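Local coordinates for protein sensor kinase CusS (Escherichia coli, PDB 5KU5) that senses copper and silver ions in the periplasm and, as a histidine kinase, activates the response regulator CusR by phosphorylation, at residues 6-18 with 132-144. Numbering follows the deposited sequence.
With AG (silver ion), chain F.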
loop_
_atom_site.group_PDB
_atom_site.type_symbol
_atom_site.label_atom_id
_atom_site.label_comp_id
_atom_site.label_asym_id
_atom_site.label_seq_id
_atom_site.Cartn_x
_atom_site.Cartn_y
_atom_site.Cartn_z
ATOM N N PHE A 6 5.673 -9.955 -10.931
ATOM C CA PHE A 6 5.152 -8.582 -10.882
ATOM C C PHE A 6 3.621 -8.553 -10.897
ATOM O O PHE A 6 3.013 -7.754 -10.185
ATOM C CB PHE A 6 5.673 -7.735 -12.057
ATOM C CG PHE A 6 7.161 -7.429 -12.027
ATOM C CD1 PHE A 6 7.936 -7.543 -10.863
ATOM C CD2 PHE A 6 7.780 -6.959 -13.185
ATOM C CE1 PHE A 6 9.293 -7.234 -10.881
ATOM C CE2 PHE A 6 9.132 -6.648 -13.201
ATOM C CZ PHE A 6 9.889 -6.783 -12.049
ATOM N N ALA A 7 3.009 -9.419 -11.705
ATOM C CA ALA A 7 1.546 -9.526 -11.753
ATOM C C ALA A 7 0.975 -9.956 -10.410
ATOM O O ALA A 7 -0.002 -9.372 -9.940
ATOM C CB ALA A 7 1.103 -10.489 -12.848
ATOM N N GLU A 8 1.595 -10.964 -9.795
ATOM C CA GLU A 8 1.146 -11.475 -8.491
ATOM C C GLU A 8 1.312 -10.449 -7.364
ATOM O O GLU A 8 0.439 -10.349 -6.494
ATOM C CB GLU A 8 1.860 -12.789 -8.136
ATOM C CG GLU A 8 1.443 -13.984 -8.991
ATOM C CD GLU A 8 0.002 -14.428 -8.760
ATOM O OE1 GLU A 8 -0.466 -14.423 -7.599
ATOM O OE2 GLU A 8 -0.671 -14.793 -9.747
ATOM N N GLN A 9 2.415 -9.696 -7.382
ATOM C CA GLN A 9 2.585 -8.536 -6.486
ATOM C C GLN A 9 1.388 -7.585 -6.588
ATOM O O GLN A 9 0.796 -7.213 -5.575
ATOM C CB GLN A 9 3.864 -7.746 -6.811
ATOM C CG GLN A 9 5.163 -8.342 -6.300
ATOM C CD GLN A 9 6.351 -7.428 -6.575
ATOM O OE1 GLN A 9 6.548 -6.977 -7.707
ATOM N NE2 GLN A 9 7.143 -7.140 -5.543
ATOM N N ASP A 10 1.042 -7.217 -7.820
ATOM C CA ASP A 10 -0.074 -6.301 -8.094
ATOM C C ASP A 10 -1.423 -6.885 -7.698
ATOM O O ASP A 10 -2.229 -6.206 -7.067
ATOM C CB ASP A 10 -0.106 -5.913 -9.578
ATOM C CG ASP A 10 1.119 -5.127 -10.004
ATOM O OD1 ASP A 10 1.939 -4.774 -9.130
ATOM O OD2 ASP A 10 1.273 -4.862 -11.213
ATOM N N ILE A 11 -1.660 -8.140 -8.074
ATOM C CA ILE A 11 -2.907 -8.844 -7.730
ATOM C C ILE A 11 -3.142 -8.864 -6.212
ATOM O O ILE A 11 -4.267 -8.650 -5.756
ATOM C CB ILE A 11 -2.927 -10.268 -8.338
ATOM C CG1 ILE A 11 -3.158 -10.170 -9.854
ATOM C CG2 ILE A 11 -4.007 -11.143 -7.703
ATOM C CD1 ILE A 11 -2.741 -11.398 -10.634
ATOM N N ASN A 12 -2.077 -9.097 -5.446
ATOM C CA ASN A 12 -2.143 -9.062 -3.985
ATOM C C ASN A 12 -2.523 -7.679 -3.438
ATOM O O ASN A 12 -3.362 -7.575 -2.539
ATOM C CB ASN A 12 -0.811 -9.527 -3.387
ATOM C CG ASN A 12 -0.833 -9.579 -1.870
ATOM O OD1 ASN A 12 -0.011 -8.945 -1.207
ATOM N ND2 ASN A 12 -1.783 -10.326 -1.313
ATOM N N ASP A 13 -1.902 -6.627 -3.975
ATOM C CA ASP A 13 -2.264 -5.244 -3.622
ATOM C C ASP A 13 -3.718 -4.937 -3.991
ATOM O O ASP A 13 -4.452 -4.352 -3.193
ATOM C CB ASP A 13 -1.337 -4.228 -4.308
ATOM C CG ASP A 13 0.099 -4.274 -3.784
ATOM O OD1 ASP A 13 0.370 -4.983 -2.787
ATOM O OD2 ASP A 13 0.965 -3.587 -4.372
ATOM N N LEU A 14 -4.129 -5.339 -5.192
ATOM C CA LEU A 14 -5.517 -5.153 -5.637
ATOM C C LEU A 14 -6.526 -5.924 -4.778
ATOM O O LEU A 14 -7.625 -5.430 -4.535
ATOM C CB LEU A 14 -5.678 -5.534 -7.109
ATOM C CG LEU A 14 -4.994 -4.599 -8.112
ATOM C CD1 LEU A 14 -4.916 -5.260 -9.480
ATOM C CD2 LEU A 14 -5.705 -3.253 -8.204
ATOM N N LYS A 15 -6.150 -7.117 -4.315
ATOM C CA LYS A 15 -7.009 -7.891 -3.414
ATOM C C LYS A 15 -7.291 -7.122 -2.118
ATOM O O LYS A 15 -8.442 -7.024 -1.694
ATOM C CB LYS A 15 -6.383 -9.254 -3.096
ATOM C CG LYS A 15 -7.294 -10.179 -2.299
ATOM C CD LYS A 15 -6.616 -11.496 -1.971
ATOM C CE LYS A 15 -7.492 -12.328 -1.054
ATOM N NZ LYS A 15 -6.861 -13.635 -0.731
ATOM N N GLU A 16 -6.243 -6.566 -1.511
ATOM C CA GLU A 16 -6.384 -5.811 -0.262
ATOM C C GLU A 16 -7.145 -4.499 -0.447
ATOM O O GLU A 16 -7.968 -4.144 0.399
ATOM C CB GLU A 16 -5.022 -5.554 0.378
ATOM C CG GLU A 16 -4.358 -6.828 0.881
ATOM C CD GLU A 16 -2.983 -6.597 1.478
ATOM O OE1 GLU A 16 -2.597 -5.429 1.702
ATOM O OE2 GLU A 16 -2.280 -7.596 1.731
ATOM N N ILE A 17 -6.883 -3.794 -1.549
ATOM C CA ILE A 17 -7.642 -2.582 -1.892
ATOM C C ILE A 17 -9.112 -2.926 -2.115
ATOM O O ILE A 17 -9.993 -2.209 -1.649
ATOM C CB ILE A 17 -7.072 -1.857 -3.136
ATOM C CG1 ILE A 17 -5.689 -1.267 -2.829
ATOM C CG2 ILE A 17 -8.008 -0.740 -3.608
ATOM C CD1 ILE A 17 -4.827 -1.065 -4.056
ATOM N N SER A 18 -9.366 -4.023 -2.819
ATOM C CA SER A 18 -10.734 -4.476 -3.076
ATOM C C SER A 18 -11.507 -4.758 -1.784
ATOM O O SER A 18 -12.654 -4.332 -1.648
ATOM C CB SER A 18 -10.735 -5.716 -3.973
ATOM O OG SER A 18 -12.045 -6.019 -4.403
ATOM N N ILE A 132 -10.972 -0.669 -10.101
ATOM C CA ILE A 132 -9.738 -0.340 -9.376
ATOM C C ILE A 132 -8.564 -0.471 -10.341
ATOM O O ILE A 132 -8.412 -1.515 -10.962
ATOM C CB ILE A 132 -9.487 -1.310 -8.193
ATOM C CG1 ILE A 132 -10.731 -1.428 -7.298
ATOM C CG2 ILE A 132 -8.283 -0.848 -7.370
ATOM C CD1 ILE A 132 -10.677 -2.581 -6.314
ATOM N N ALA A 133 -7.737 0.573 -10.440
ATOM C CA ALA A 133 -6.550 0.577 -11.296
ATOM C C ALA A 133 -5.294 0.863 -10.468
ATOM O O ALA A 133 -5.219 1.890 -9.801
ATOM C CB ALA A 133 -6.705 1.615 -12.396
ATOM N N LEU A 134 -4.318 -0.047 -10.526
ATOM C CA LEU A 134 -3.034 0.090 -9.822
ATOM C C LEU A 134 -1.923 0.391 -10.824
ATOM O O LEU A 134 -1.839 -0.252 -11.870
ATOM C CB LEU A 134 -2.700 -1.200 -9.061
ATOM C CG LEU A 134 -1.344 -1.281 -8.343
ATOM C CD1 LEU A 134 -1.281 -0.276 -7.207
ATOM C CD2 LEU A 134 -1.088 -2.686 -7.820
ATOM N N SER A 135 -1.061 1.352 -10.488
ATOM C CA SER A 135 0.035 1.760 -11.370
ATOM C C SER A 135 1.071 0.654 -11.556
ATOM O O SER A 135 1.535 0.065 -10.580
ATOM C CB SER A 135 0.737 3.008 -10.832
ATOM O OG SER A 135 1.901 3.293 -11.594
ATOM N N ILE A 136 1.433 0.398 -12.811
ATOM C CA ILE A 136 2.449 -0.603 -13.155
ATOM C C ILE A 136 3.660 0.008 -13.868
ATOM O O ILE A 136 4.479 -0.719 -14.425
ATOM C CB ILE A 136 1.845 -1.758 -13.996
ATOM C CG1 ILE A 136 1.410 -1.295 -15.394
ATOM C CG2 ILE A 136 0.660 -2.366 -13.264
ATOM C CD1 ILE A 136 0.994 -2.426 -16.313
ATOM N N ASP A 137 3.789 1.332 -13.833
ATOM C CA ASP A 137 4.848 2.020 -14.583
ATOM C C ASP A 137 6.242 1.618 -14.120
ATOM O O ASP A 137 7.140 1.442 -14.944
ATOM C CB ASP A 137 4.694 3.538 -14.494
ATOM C CG ASP A 137 3.406 4.024 -15.120
ATOM O OD1 ASP A 137 2.333 3.796 -14.523
ATOM O OD2 ASP A 137 3.460 4.640 -16.201
ATOM N N PHE A 138 6.414 1.451 -12.810
ATOM C CA PHE A 138 7.696 1.011 -12.257
ATOM C C PHE A 138 8.073 -0.398 -12.736
ATOM O O PHE A 138 9.251 -0.656 -12.973
ATOM C CB PHE A 138 7.701 1.103 -10.722
ATOM C CG PHE A 138 9.078 1.130 -10.114
ATOM C CD1 PHE A 138 10.017 2.087 -10.509
ATOM C CD2 PHE A 138 9.440 0.214 -9.129
ATOM C CE1 PHE A 138 11.286 2.114 -9.948
ATOM C CE2 PHE A 138 10.705 0.242 -8.561
ATOM C CZ PHE A 138 11.630 1.190 -8.971
ATOM N N HIS A 139 7.087 -1.286 -12.904
ATOM C CA HIS A 139 7.318 -2.612 -13.526
ATOM C C HIS A 139 7.858 -2.471 -14.948
ATOM O O HIS A 139 8.850 -3.107 -15.307
ATOM C CB HIS A 139 6.040 -3.473 -13.588
ATOM C CG HIS A 139 5.459 -3.821 -12.253
ATOM N ND1 HIS A 139 6.158 -4.523 -11.302
ATOM C CD2 HIS A 139 4.232 -3.598 -11.724
ATOM C CE1 HIS A 139 5.399 -4.706 -10.237
ATOM N NE2 HIS A 139 4.225 -4.151 -10.468
ATOM N N LEU A 140 7.195 -1.630 -15.742
ATOM C CA LEU A 140 7.536 -1.432 -17.151
ATOM C C LEU A 140 8.874 -0.713 -17.339
ATOM O O LEU A 140 9.616 -1.036 -18.266
ATOM C CB LEU A 140 6.419 -0.664 -17.876
ATOM C CG LEU A 140 5.022 -1.301 -17.887
ATOM C CD1 LEU A 140 4.028 -0.390 -18.591
ATOM C CD2 LEU A 140 5.036 -2.680 -18.533
ATOM N N HIS A 141 9.177 0.255 -16.470
ATOM C CA HIS A 141 10.490 0.917 -16.479
ATOM C C HIS A 141 11.631 -0.082 -16.289
ATOM O O HIS A 141 12.659 0.023 -16.955
ATOM C CB HIS A 141 10.587 2.002 -15.398
ATOM C CG HIS A 141 9.713 3.192 -15.651
ATOM N ND1 HIS A 141 9.140 3.922 -14.631
ATOM C CD2 HIS A 141 9.303 3.771 -16.805
ATOM C CE1 HIS A 141 8.423 4.905 -15.146
ATOM N NE2 HIS A 141 8.502 4.834 -16.463
ATOM N N TYR A 142 11.442 -1.045 -15.387
ATOM C CA TYR A 142 12.438 -2.094 -15.150
ATOM C C TYR A 142 12.641 -2.987 -16.376
ATOM O O TYR A 142 13.781 -3.230 -16.776
ATOM C CB TYR A 142 12.061 -2.940 -13.928
ATOM C CG TYR A 142 12.985 -4.116 -13.667
ATOM C CD1 TYR A 142 14.240 -3.932 -13.082
ATOM C CD2 TYR A 142 12.603 -5.418 -14.004
ATOM C CE1 TYR A 142 15.086 -5.006 -12.842
ATOM C CE2 TYR A 142 13.444 -6.498 -13.769
ATOM C CZ TYR A 142 14.684 -6.288 -13.187
ATOM O OH TYR A 142 15.521 -7.356 -12.956
ATOM N N ILE A 143 11.541 -3.455 -16.968
ATOM C CA ILE A 143 11.600 -4.367 -18.122
ATOM C C ILE A 143 12.200 -3.668 -19.342
ATOM O O ILE A 143 13.099 -4.213 -19.986
ATOM C CB ILE A 143 10.205 -4.956 -18.475
ATOM C CG1 ILE A 143 9.661 -5.822 -17.322
ATOM C CG2 ILE A 143 10.249 -5.765 -19.773
ATOM C CD1 ILE A 143 10.521 -7.013 -16.938
ATOM N N ASN A 144 11.707 -2.466 -19.640
ATOM C CA ASN A 144 12.208 -1.670 -20.769
ATOM C C ASN A 144 13.681 -1.275 -20.635
ATOM O O ASN A 144 14.369 -1.113 -21.644
ATOM C CB ASN A 144 11.359 -0.405 -20.968
ATOM C CG ASN A 144 9.925 -0.711 -21.369
ATOM O OD1 ASN A 144 9.526 -1.875 -21.492
ATOM N ND2 ASN A 144 9.132 0.340 -21.559
HETATM AG AG AG F . 8.502 -4.147 -10.650
HETATM O O HOH W 1 2.711 -2.135 -9.267
#
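Phe6 lays one face of its ring over ND1 of His139, with CG 3.2 Å from that nitrogen, and the silver ion sits over the centre of the same face, 3.1 Å above the ring plane, a placement consistent with a cation-pi contribution. The two rings are tilted by 33°, and Tyr142 meets the rim of Phe6, its CD2 lying in the phenyl plane 3.6 Å from CZ of Phe6. ND1 of His139 binds silver at 2.5 Å; the other ligand is NE2 of His5 of the second subunit, so the ion bridges the dimer interface.

On the other side of the imidazole, NE2 donates to OD1 of Asp10 over 2.7 Å. The bond reaches the syn side of the carboxylate, with the two flat groups turned 52° apart. With CG beside its backbone N and anti to the carbonyl carbon (chi1 -64°), the carboxylate of Asp10 is carried toward the ring. A water hands one proton to OD1 and another to the carbonyl O of Ser135, while Arg112 forms a salt bridge with OD2.

The apolar part begins at Asp10 itself, whose CB lies 3.8 Å from CD2 of Leu134, and continues along helix 2-25, where CD2 of Leu14 touches CG2 of Ile132 at 3.6 Å, seating the helix on the sheet of this PDC-type sensor domain.

With NE2 donating its proton to Asp10, ND1 is left to the metal, and the two bonds together probably fix the ring's rotation; the carboxylate, itself steadied by Arg112, thus acts as a second-shell residue that probably makes the imidazole a stronger donor to silver.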